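PDB 6OZI: endonuclease V isoform X2 from Ciona intestinalis, which probably cleaves inosine-containing nucleic acid in a metal-dependent reaction, as a eukaryotic endonuclease V with RNase activity. Local coordinates for residues A[6-9]-A[10-14]. The protein carries 1 engineered substitution. Numbering follows the deposited sequence.
Sequences DEQI and AEWNS
Q8 lies over one face of the W12 indole, one helical turn further on. The aliphatic part makes the contact: Q8 CG sits 3.6 Å from the centroid of the W12 six-membered ring, 17° off the ring normal, a CH-pi contact. With CG anti to the backbone N (chi1 -174°), the Q8 chain runs outward beside the indole, and a bend at chi2 swings NE2 over the pyrrole part. Its amide plane is inclined 37° to the ring; Q8 NE2 comes 2.9 Å from W12 NE1, but both are donors, so this doubtfully short approach is no hydrogen bond. Q8 OE1 turns to K3 in a weak hydrogen bond. I9 meets the same indole obliquely at its six-membered ring, CD1 lying 4.0 Å from W12 CE3. These are i to i+3 and i to i+4 neighbours in helix 6-19, where W12 N donates to Q8 O and N13 N to I9 O, both at 2.9 Å. This N-terminal helix precedes strand 37-45, the first of the mixed sheet of the RNase H-like fold. W12 stacks with F88 and meets Y85, while D6 and I9 pack on phosphates of the bound DNA. N13 crosses I9 at an angle, ND2 coming 3.8 Å from I9 CG2, and its OD1 is hydrogen-bonded to the Y85 hydroxyl. E11 OE2 stands 3.6 Å from Q8 NE2 but forms its salt bridge with K15.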
loop_
_atom_site.group_PDB
_atom_site.type_symbol
_atom_site.label_atom_id
_atom_site.label_comp_id
_atom_site.label_asym_id
_atom_site.label_seq_id
_atom_site.Cartn_x
_atom_site.Cartn_y
_atom_site.Cartn_z
ATOM N N ASP A 6 -28.795 -20.277 4.474
ATOM C CA ASP A 6 -30.082 -19.604 4.617
ATOM C C ASP A 6 -30.540 -19.625 6.074
ATOM O O ASP A 6 -31.037 -18.618 6.600
ATOM C CB ASP A 6 -31.119 -20.265 3.709
ATOM C CG ASP A 6 -31.067 -21.782 3.773
ATOM O OD1 ASP A 6 -30.421 -22.323 4.698
ATOM O OD2 ASP A 6 -31.670 -22.439 2.897
ATOM N N GLU A 7 -30.353 -20.761 6.747
ATOM C CA GLU A 7 -30.765 -20.876 8.141
ATOM C C GLU A 7 -29.917 -19.984 9.034
ATOM O O GLU A 7 -30.428 -19.366 9.973
ATOM C CB GLU A 7 -30.661 -22.331 8.600
ATOM C CG GLU A 7 -31.346 -23.323 7.687
ATOM C CD GLU A 7 -31.275 -24.739 8.224
ATOM O OE1 GLU A 7 -30.571 -24.958 9.235
ATOM O OE2 GLU A 7 -31.909 -25.636 7.628
ATOM N N GLN A 8 -28.617 -19.895 8.751
ATOM C CA GLN A 8 -27.756 -19.030 9.548
ATOM C C GLN A 8 -28.139 -17.568 9.379
ATOM O O GLN A 8 -28.122 -16.802 10.351
ATOM C CB GLN A 8 -26.291 -19.253 9.173
ATOM C CG GLN A 8 -25.323 -18.501 10.067
ATOM C CD GLN A 8 -25.372 -18.982 11.507
ATOM O OE1 GLN A 8 -24.950 -20.098 11.813
ATOM N NE2 GLN A 8 -25.903 -18.142 12.398
ATOM N N ILE A 9 -28.485 -17.162 8.154
ATOM C CA ILE A 9 -28.964 -15.801 7.923
ATOM C C ILE A 9 -30.243 -15.556 8.712
ATOM O O ILE A 9 -30.430 -14.486 9.306
ATOM C CB ILE A 9 -29.180 -15.550 6.417
ATOM C CG1 ILE A 9 -27.868 -15.669 5.636
ATOM C CG2 ILE A 9 -29.827 -14.190 6.184
ATOM C CD1 ILE A 9 -26.944 -14.495 5.791
ATOM N N ALA A 10 -31.147 -16.540 8.728
ATOM C CA ALA A 10 -32.381 -16.389 9.495
ATOM C C ALA A 10 -32.086 -16.202 10.981
ATOM O O ALA A 10 -32.639 -15.302 11.631
ATOM C CB ALA A 10 -33.287 -17.599 9.267
ATOM N N GLU A 11 -31.200 -17.040 11.531
ATOM C CA GLU A 11 -30.814 -16.929 12.937
ATOM C C GLU A 11 -30.186 -15.572 13.240
ATOM O O GLU A 11 -30.502 -14.941 14.261
ATOM C CB GLU A 11 -29.841 -18.054 13.287
ATOM C CG GLU A 11 -29.442 -18.112 14.743
ATOM C CD GLU A 11 -28.403 -19.188 15.013
ATOM O OE1 GLU A 11 -28.621 -20.359 14.621
ATOM O OE2 GLU A 11 -27.350 -18.853 15.598
ATOM N N TRP A 12 -29.290 -15.111 12.364
ATOM C CA TRP A 12 -28.645 -13.815 12.552
ATOM C C TRP A 12 -29.669 -12.686 12.543
ATOM O O TRP A 12 -29.621 -11.778 13.387
ATOM C CB TRP A 12 -27.597 -13.607 11.457
ATOM C CG TRP A 12 -26.319 -14.365 11.675
ATOM C CD1 TRP A 12 -25.888 -14.922 12.841
ATOM C CD2 TRP A 12 -25.320 -14.662 10.694
ATOM N NE1 TRP A 12 -24.669 -15.523 12.656
ATOM C CE2 TRP A 12 -24.297 -15.383 11.346
ATOM C CE3 TRP A 12 -25.180 -14.373 9.331
ATOM C CZ2 TRP A 12 -23.155 -15.827 10.683
ATOM C CZ3 TRP A 12 -24.048 -14.814 8.675
ATOM C CH2 TRP A 12 -23.050 -15.538 9.350
ATOM N N ASN A 13 -30.602 -12.725 11.589
ATOM C CA ASN A 13 -31.679 -11.739 11.553
ATOM C C ASN A 13 -32.468 -11.742 12.854
ATOM O O ASN A 13 -32.811 -10.678 13.385
ATOM C CB ASN A 13 -32.601 -12.017 10.367
ATOM C CG ASN A 13 -31.936 -11.718 9.028
ATOM O OD1 ASN A 13 -30.876 -11.085 8.968
ATOM N ND2 ASN A 13 -32.558 -12.173 7.946
ATOM N N SER A 14 -32.756 -12.932 13.390
ATOM C CA SER A 14 -33.528 -13.012 14.624
ATOM C C SER A 14 -32.774 -12.388 15.796
ATOM O O SER A 14 -33.328 -11.567 16.544
ATOM C CB SER A 14 -33.888 -14.467 14.914
ATOM O OG SER A 14 -34.384 -14.596 16.229
#